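Local coordinates for protein carbon monoxide oxidation system transcription regulator CooA-1 (Carboxydothermus hydrogenoformans, PDB 6CPB) that probably regulates transcription in response to carbon monoxide, sensing the gas through its heme-binding domain and acting on DNA through another part of the whole protein, at residues R25-Y36 and F82-Y93. Numbering follows the deposited sequence.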
ATOM      1  N   ARG A  25      14.354 -14.192  10.301  1.00 12.35           N
ATOM      2  CA  ARG A  25      15.586 -13.828  10.983  1.00 13.54           C
ATOM      3  C   ARG A  25      15.374 -12.549  11.787  1.00 12.19           C
ATOM      4  O   ARG A  25      14.465 -11.771  11.528  1.00 13.31           O
ATOM      5  CB  ARG A  25      16.724 -13.631   9.984  1.00 15.30           C
ATOM      6  CG  ARG A  25      17.244 -14.934   9.373  1.00 18.21           C
ATOM      7  CD  ARG A  25      18.466 -14.667   8.483  1.00 21.01           C
ATOM      8  NE  ARG A  25      19.084 -15.889   7.970  1.00 23.23           N
ATOM      9  CZ  ARG A  25      18.703 -16.526   6.865  1.00 24.14           C
ATOM     10  NH1 ARG A  25      17.691 -16.072   6.138  1.00 27.35           N
ATOM     11  NH2 ARG A  25      19.335 -17.626   6.485  1.00 26.37           N
ATOM     12  N   GLU A  26      16.226 -12.339  12.774  1.00 13.44           N
ATOM     13  CA  GLU A  26      16.136 -11.185  13.655  1.00 12.24           C
ATOM     14  C   GLU A  26      17.370 -10.314  13.488  1.00 12.00           C
ATOM     15  O   GLU A  26      18.459 -10.816  13.212  1.00 12.98           O
ATOM     16  CB  GLU A  26      16.048 -11.677  15.092  1.00 15.84           C
ATOM     17  CG  GLU A  26      15.603 -10.703  16.135  1.00 20.42           C
ATOM     18  CD  GLU A  26      15.075 -11.441  17.367  1.00 25.43           C
ATOM     19  OE1 GLU A  26      15.322 -12.659  17.479  1.00 28.08           O
ATOM     20  OE2 GLU A  26      14.411 -10.822  18.211  1.00 31.81           O
ATOM     21  N   GLN A  27      17.199  -9.004  13.663  1.00 10.97           N
ATOM     22  CA  GLN A  27      18.334  -8.087  13.627  1.00 10.68           C
ATOM     23  C   GLN A  27      18.024  -6.907  14.531  1.00 10.47           C
ATOM     24  O   GLN A  27      16.875  -6.465  14.614  1.00 11.11           O
ATOM     25  CB  GLN A  27      18.612  -7.643  12.189  1.00 11.87           C
ATOM     26  CG  GLN A  27      19.940  -6.920  12.021  1.00 11.70           C
ATOM     27  CD  GLN A  27      20.425  -6.923  10.583  1.00 12.35           C
ATOM     28  OE1 GLN A  27      19.978  -7.719   9.755  1.00 14.59           O
ATOM     29  NE2 GLN A  27      21.364  -6.051  10.281  1.00 11.67           N
ATOM     30  N   ARG A  28      19.064  -6.411  15.198  1.00 10.85           N
ATOM     31  CA  ARG A  28      18.968  -5.290  16.117  1.00 11.11           C
ATOM     32  C   ARG A  28      19.666  -4.063  15.546  1.00 11.13           C
ATOM     33  O   ARG A  28      20.680  -4.171  14.847  1.00 11.99           O
ATOM     34  CB  ARG A  28      19.632  -5.649  17.445  1.00 13.33           C
ATOM     35  CG  ARG A  28      18.898  -6.699  18.233  1.00 15.55           C
ATOM     36  CD  ARG A  28      19.741  -7.291  19.350  1.00 16.91           C
ATOM     37  NE  ARG A  28      20.141  -6.326  20.372  1.00 19.43           N
ATOM     38  CZ  ARG A  28      19.417  -5.988  21.435  1.00 22.74           C
ATOM     39  NH1 ARG A  28      18.210  -6.498  21.619  1.00 23.26           N
ATOM     40  NH2 ARG A  28      19.902  -5.117  22.312  1.00 24.66           N
ATOM     41  N   TYR A  29      19.119  -2.897  15.891  1.00 10.96           N
ATOM     42  CA  TYR A  29      19.607  -1.609  15.414  1.00 11.57           C
ATOM     43  C   TYR A  29      19.595  -0.615  16.556  1.00 12.28           C
ATOM     44  O   TYR A  29      18.657  -0.575  17.351  1.00 14.47           O
ATOM     45  CB  TYR A  29      18.714  -1.063  14.287  1.00 11.90           C
ATOM     46  CG  TYR A  29      18.601  -2.025  13.141  1.00 10.94           C
ATOM     47  CD1 TYR A  29      17.611  -2.998  13.137  1.00 10.53           C
ATOM     48  CD2 TYR A  29      19.513  -2.004  12.100  1.00 11.07           C
ATOM     49  CE1 TYR A  29      17.518  -3.903  12.116  1.00 10.85           C
ATOM     50  CE2 TYR A  29      19.438  -2.917  11.066  1.00 11.12           C
ATOM     51  CZ  TYR A  29      18.428  -3.854  11.081  1.00 10.23           C
ATOM     52  OH  TYR A  29      18.298  -4.783  10.078  1.00 11.49           O
ATOM     53  N   SER A  30      20.618   0.210  16.607  1.00 13.61           N
ATOM     54  CA  SER A  30      20.631   1.300  17.561  1.00 14.99           C
ATOM     55  C   SER A  30      19.964   2.536  16.974  1.00 14.34           C
ATOM     56  O   SER A  30      19.793   2.677  15.765  1.00 13.48           O
ATOM     57  CB  SER A  30      22.061   1.629  17.949  1.00 20.09           C
ATOM     58  OG  SER A  30      22.840   1.936  16.809  1.00 27.98           O
ATOM     59  N   LYS A  31      19.610   3.455  17.860  1.00 15.40           N
ATOM     60  CA  LYS A  31      18.973   4.689  17.438  1.00 16.00           C
ATOM     61  C   LYS A  31      19.790   5.368  16.342  1.00 15.43           C
ATOM     62  O   LYS A  31      21.012   5.494  16.444  1.00 16.14           O
ATOM     63  CB  LYS A  31      18.830   5.599  18.652  1.00 19.66           C
ATOM     64  CG  LYS A  31      18.133   6.890  18.355  1.00 20.75           C
ATOM     65  CD  LYS A  31      17.865   7.674  19.622  1.00 25.30           C
ATOM     66  CE  LYS A  31      17.156   8.974  19.318  1.00 29.83           C
ATOM     67  NZ  LYS A  31      16.779   9.696  20.566  1.00 32.82           N
ATOM     68  N   LYS A  32      19.097   5.785  15.281  1.00 14.57           N
ATOM     69  CA  LYS A  32      19.601   6.475  14.091  1.00 14.97           C
ATOM     70  C   LYS A  32      20.254   5.546  13.070  1.00 13.33           C
ATOM     71  O   LYS A  32      20.592   5.999  11.972  1.00 14.55           O
ATOM     72  CB  LYS A  32      20.500   7.687  14.383  1.00 20.00           C
ATOM     73  CG  LYS A  32      19.883   8.716  15.331  1.00 26.15           C
ATOM     74  CD  LYS A  32      18.407   9.067  15.043  1.00 34.97           C
ATOM     75  CE  LYS A  32      18.238  10.426  14.383  1.00 42.88           C
ATOM     76  NZ  LYS A  32      18.278  11.539  15.365  1.00 46.74           N
ATOM     77  N   ALA A  33      20.393   4.257  13.364  1.00 11.68           N
ATOM     78  CA  ALA A  33      20.946   3.337  12.382  1.00 11.90           C
ATOM     79  C   ALA A  33      20.029   3.252  11.168  1.00 10.97           C
ATOM     80  O   ALA A  33      18.807   3.337  11.275  1.00 12.97           O
ATOM     81  CB  ALA A  33      21.114   1.953  12.985  1.00 14.16           C
ATOM     82  N   ILE A  34      20.630   3.044  10.012  1.00 10.89           N
ATOM     83  CA  ILE A  34      19.897   2.834   8.770  1.00 11.08           C
ATOM     84  C   ILE A  34      19.667   1.336   8.602  1.00 10.72           C
ATOM     85  O   ILE A  34      20.627   0.568   8.506  1.00 13.29           O
ATOM     86  CB  ILE A  34      20.684   3.395   7.578  1.00 12.68           C
ATOM     87  CG1 ILE A  34      21.066   4.861   7.807  1.00 15.78           C
ATOM     88  CG2 ILE A  34      19.880   3.192   6.295  1.00 13.87           C
ATOM     89  CD1 ILE A  34      19.914   5.775   8.066  1.00 19.73           C
ATOM     90  N   LEU A  35      18.399   0.921   8.544  1.00  9.94           N
ATOM     91  CA  LEU A  35      18.056  -0.488   8.339  1.00 10.30           C
ATOM     92  C   LEU A  35      18.253  -0.907   6.894  1.00  9.81           C
ATOM     93  O   LEU A  35      18.888  -1.932   6.620  1.00 10.48           O
ATOM     94  CB  LEU A  35      16.603  -0.762   8.734  1.00 10.51           C
ATOM     95  CG  LEU A  35      16.285  -0.896  10.219  1.00 10.56           C
ATOM     96  CD1 LEU A  35      16.421   0.422  10.969  1.00 12.13           C
ATOM     97  CD2 LEU A  35      14.893  -1.443  10.381  1.00 12.20           C
ATOM     98  N   TYR A  36      17.675  -0.154   5.962  1.00 10.10           N
ATOM     99  CA  TYR A  36      17.689  -0.499   4.547  1.00  9.84           C
ATOM    100  C   TYR A  36      17.621   0.788   3.741  1.00 10.31           C
ATOM    101  O   TYR A  36      17.232   1.841   4.260  1.00 10.64           O
ATOM    102  CB  TYR A  36      16.508  -1.398   4.144  1.00 10.42           C
ATOM    103  CG  TYR A  36      16.448  -2.716   4.876  1.00 10.97           C
ATOM    104  CD1 TYR A  36      17.385  -3.714   4.634  1.00 12.25           C
ATOM    105  CD2 TYR A  36      15.455  -2.972   5.819  1.00 12.51           C
ATOM    106  CE1 TYR A  36      17.334  -4.915   5.308  1.00 13.88           C
ATOM    107  CE2 TYR A  36      15.403  -4.180   6.496  1.00 13.73           C
ATOM    108  CZ  TYR A  36      16.344  -5.141   6.236  1.00 15.29           C
ATOM    109  OH  TYR A  36      16.276  -6.344   6.912  1.00 20.51           O
ATOM    110  N   PHE A  82      14.183   4.731   2.163  1.00 10.32           N
ATOM    111  CA  PHE A  82      15.114   4.546   3.259  1.00 10.38           C
ATOM    112  C   PHE A  82      14.331   4.249   4.525  1.00  9.92           C
ATOM    113  O   PHE A  82      13.213   4.733   4.710  1.00 10.20           O
ATOM    114  CB  PHE A  82      15.897   5.846   3.528  1.00 11.20           C
ATOM    115  CG  PHE A  82      16.850   6.269   2.431  1.00 12.27           C
ATOM    116  CD1 PHE A  82      16.404   6.925   1.298  1.00 13.33           C
ATOM    117  CD2 PHE A  82      18.207   6.036   2.561  1.00 13.80           C
ATOM    118  CE1 PHE A  82      17.309   7.323   0.306  1.00 15.16           C
ATOM    119  CE2 PHE A  82      19.095   6.419   1.581  1.00 16.22           C
ATOM    120  CZ  PHE A  82      18.648   7.072   0.461  1.00 16.20           C
ATOM    121  N   ILE A  83      14.945   3.478   5.416  1.00 10.02           N
ATOM    122  CA  ILE A  83      14.345   3.133   6.700  1.00 10.55           C
ATOM    123  C   ILE A  83      15.404   3.305   7.778  1.00 10.17           C
ATOM    124  O   ILE A  83      16.488   2.724   7.675  1.00 10.89           O
ATOM    125  CB  ILE A  83      13.766   1.705   6.716  1.00 12.03           C
ATOM    126  CG1 ILE A  83      12.682   1.540   5.628  1.00 13.59           C
ATOM    127  CG2 ILE A  83      13.132   1.415   8.070  1.00 15.11           C
ATOM    128  CD1 ILE A  83      13.102   0.736   4.480  1.00 17.16           C
ATOM    129  N   GLN A  84      15.080   4.093   8.808  1.00 10.41           N
ATOM    130  CA  GLN A  84      15.999   4.439   9.889  1.00 11.29           C
ATOM    131  C   GLN A  84      15.378   4.161  11.256  1.00 11.02           C
ATOM    132  O   GLN A  84      14.205   4.448  11.489  1.00 11.73           O
ATOM    133  CB  GLN A  84      16.366   5.925   9.794  1.00 12.10           C
ATOM    134  CG  GLN A  84      17.241   6.421  10.935  1.00 13.53           C
ATOM    135  CD  GLN A  84      17.519   7.883  10.827  1.00 18.18           C
ATOM    136  OE1 GLN A  84      16.599   8.680  10.636  1.00 22.44           O
ATOM    137  NE2 GLN A  84      18.784   8.256  10.928  1.00 21.38           N
ATOM    138  N   ALA A  85      16.184   3.643  12.179  1.00 10.52           N
ATOM    139  CA  ALA A  85      15.712   3.429  13.545  1.00 11.26           C
ATOM    140  C   ALA A  85      15.599   4.760  14.289  1.00 11.15           C
ATOM    141  O   ALA A  85      16.537   5.562  14.292  1.00 12.11           O
ATOM    142  CB  ALA A  85      16.677   2.511  14.286  1.00 10.93           C
ATOM    143  N   MET A  86      14.470   4.976  14.953  1.00 10.91           N
ATOM    144  CA  MET A  86      14.256   6.179  15.749  1.00 11.52           C
ATOM    145  C   MET A  86      14.589   5.963  17.216  1.00 12.30           C
ATOM    146  O   MET A  86      14.679   6.924  17.986  1.00 13.72           O
ATOM    147  CB  MET A  86      12.808   6.649  15.608  1.00 12.19           C
ATOM    148  CG  MET A  86      12.461   7.001  14.183  1.00 12.55           C
ATOM    149  SD  MET A  86      10.829   7.729  13.976  1.00 13.26           S
ATOM    150  CE  MET A  86      11.167   9.388  14.537  1.00 14.28           C
ATOM    151  N   GLU A  87      14.773   4.712  17.604  1.00 13.47           N
ATOM    152  CA  GLU A  87      15.217   4.286  18.922  1.00 13.61           C
ATOM    153  C   GLU A  87      15.779   2.888  18.714  1.00 12.97           C
ATOM    154  O   GLU A  87      15.668   2.324  17.622  1.00 12.45           O
ATOM    155  CB  GLU A  87      14.060   4.258  19.912  1.00 16.37           C
ATOM    156  CG  GLU A  87      12.930   3.419  19.444  1.00 19.97           C
ATOM    157  CD  GLU A  87      11.580   3.906  19.892  1.00 25.05           C
ATOM    158  OE1 GLU A  87      11.298   5.109  19.697  1.00 30.70           O
ATOM    159  OE2 GLU A  87      10.790   3.063  20.383  1.00 23.41           O
ATOM    160  N   ASP A  88      16.347   2.301  19.760  1.00 12.81           N
ATOM    161  CA  ASP A  88      16.806   0.924  19.647  1.00 13.29           C
ATOM    162  C   ASP A  88      15.646   0.052  19.174  1.00 11.94           C
ATOM    163  O   ASP A  88      14.541   0.114  19.720  1.00 12.93           O
ATOM    164  CB  ASP A  88      17.325   0.431  20.995  1.00 15.80           C
ATOM    165  CG  ASP A  88      18.628   1.099  21.412  1.00 17.91           C
ATOM    166  OD1 ASP A  88      19.220   1.858  20.607  1.00 20.78           O
ATOM    167  OD2 ASP A  88      19.049   0.874  22.562  1.00 23.06           O
ATOM    168  N   THR A  89      15.903  -0.760  18.150  1.00 11.48           N
ATOM    169  CA  THR A  89      14.860  -1.475  17.424  1.00 10.62           C
ATOM    170  C   THR A  89      15.304  -2.902  17.130  1.00 10.83           C
ATOM    171  O   THR A  89      16.472  -3.141  16.811  1.00 11.95           O
ATOM    172  CB  THR A  89      14.569  -0.719  16.118  1.00 10.83           C
ATOM    173  OG1 THR A  89      13.945   0.525  16.416  1.00 11.62           O
ATOM    174  CG2 THR A  89      13.661  -1.489  15.179  1.00 11.63           C
ATOM    175  N   THR A  90      14.364  -3.839  17.227  1.00 10.50           N
ATOM    176  CA  THR A  90      14.552  -5.198  16.737  1.00 10.38           C
ATOM    177  C   THR A  90      13.524  -5.464  15.658  1.00 10.32           C
ATOM    178  O   THR A  90      12.349  -5.144  15.827  1.00 11.26           O
ATOM    179  CB  THR A  90      14.383  -6.218  17.869  1.00 11.90           C
ATOM    180  OG1 THR A  90      15.397  -5.990  18.853  1.00 13.87           O
ATOM    181  CG2 THR A  90      14.511  -7.648  17.367  1.00 13.65           C
ATOM    182  N   ILE A  91      13.977  -6.068  14.564  1.00 10.31           N
ATOM    183  CA  ILE A  91      13.089  -6.488  13.487  1.00 10.10           C
ATOM    184  C   ILE A  91      13.176  -7.994  13.292  1.00 10.17           C
ATOM    185  O   ILE A  91      14.166  -8.642  13.637  1.00 11.27           O
ATOM    186  CB  ILE A  91      13.358  -5.788  12.148  1.00 11.23           C
ATOM    187  CG1 ILE A  91      14.630  -6.330  11.489  1.00 12.19           C
ATOM    188  CG2 ILE A  91      13.374  -4.275  12.329  1.00 11.63           C
ATOM    189  CD1 ILE A  91      14.953  -5.694  10.144  1.00 12.88           C
ATOM    190  N   LEU A  92      12.108  -8.531  12.707  1.00 10.24           N
ATOM    191  CA  LEU A  92      12.072  -9.869  12.127  1.00 10.38           C
ATOM    192  C   LEU A  92      11.928  -9.695  10.623  1.00 10.74           C
ATOM    193  O   LEU A  92      11.106  -8.893  10.178  1.00 12.93           O
ATOM    194  CB  LEU A  92      10.873 -10.658  12.668  1.00 11.46           C
ATOM    195  CG  LEU A  92      10.923 -10.985  14.158  1.00 15.15           C
ATOM    196  CD1 LEU A  92       9.671 -11.750  14.554  1.00 18.68           C
ATOM    197  CD2 LEU A  92      12.175 -11.788  14.518  1.00 19.30           C
ATOM    198  N   TYR A  93      12.703 -10.443   9.831  1.00 10.78           N
ATOM    199  CA  TYR A  93      12.611 -10.305   8.380  1.00 10.88           C
ATOM    200  C   TYR A  93      12.675 -11.652   7.674  1.00 11.34           C
ATOM    201  O   TYR A  93      13.252 -12.617   8.177  1.00 12.24           O
ATOM    202  CB  TYR A  93      13.690  -9.363   7.812  1.00 11.89           C
ATOM    203  CG  TYR A  93      15.114  -9.833   7.994  1.00 11.64           C
ATOM    204  CD1 TYR A  93      15.810  -9.526   9.142  1.00 12.92           C
ATOM    205  CD2 TYR A  93      15.767 -10.561   7.011  1.00 13.39           C
ATOM    206  CE1 TYR A  93      17.111  -9.925   9.318  1.00 14.83           C
ATOM    207  CE2 TYR A  93      17.081 -10.958   7.173  1.00 14.36           C
ATOM    208  CZ  TYR A  93      17.736 -10.647   8.338  1.00 14.71           C
ATOM    209  OH  TYR A  93      19.039 -11.033   8.533  1.00 16.94           O
TER
HETATM  210  O   HOH W   1      15.475 -14.085   6.629  1.00 22.85           O
HETATM  211  O   HOH W   2      16.454  -8.121  20.298  1.00 27.56           O
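In the beta-roll of the CooA heme domain, 25-36 and 82-93 run antiparallel and turn the same corner, passing from one four-stranded sheet to the other. Arg25, Gln27 and Tyr29 pair with Tyr93, Ile91 and Thr89 through doubled backbone hydrogen bonds. At the corner, Ser30 to Ala33 form a type II turn: Lys31 N reaches Asp88 OD1 (3.2 Å), Lys32 N bonds to Ala85 O, and the small Ala85 CB fits against Ser30 O. Gln84, its CG anti to the backbone nitrogen (chi1 176°) and its chain extended, reaches across to the turn and gives NE2 to Lys32 O (3.1 Å), while OE1 accepts a hydrogen bond from Arg54 NH2. Beyond the turn, Leu35 N and Tyr36 O both bond to Ile83, a classic beta bulge.

Leu35, Ile83 and Ile91 are buried, as suits branched aliphatic chains between two sheets. Leu35 CG lies over the centre of the Tyr29 ring, and Leu35 CD2 meets Ile91 CG2 at 3.8 Å. Ile91 places CG1 between its backbone nitrogen and carbonyl carbon (chi1 74°), bringing CD1 within 3.5 Å of Tyr29 OH and 3.6 Å of Tyr36 OH. Arg25 CB makes a CH-pi contact with one face of the Tyr93 ring (3.6 Å to CZ), and Tyr36 OH lies over the opposite face, toward the rim. Such jointly bending strand pairs characterise the jelly-roll of cyclic nucleotide-binding domains, here adapted to heme.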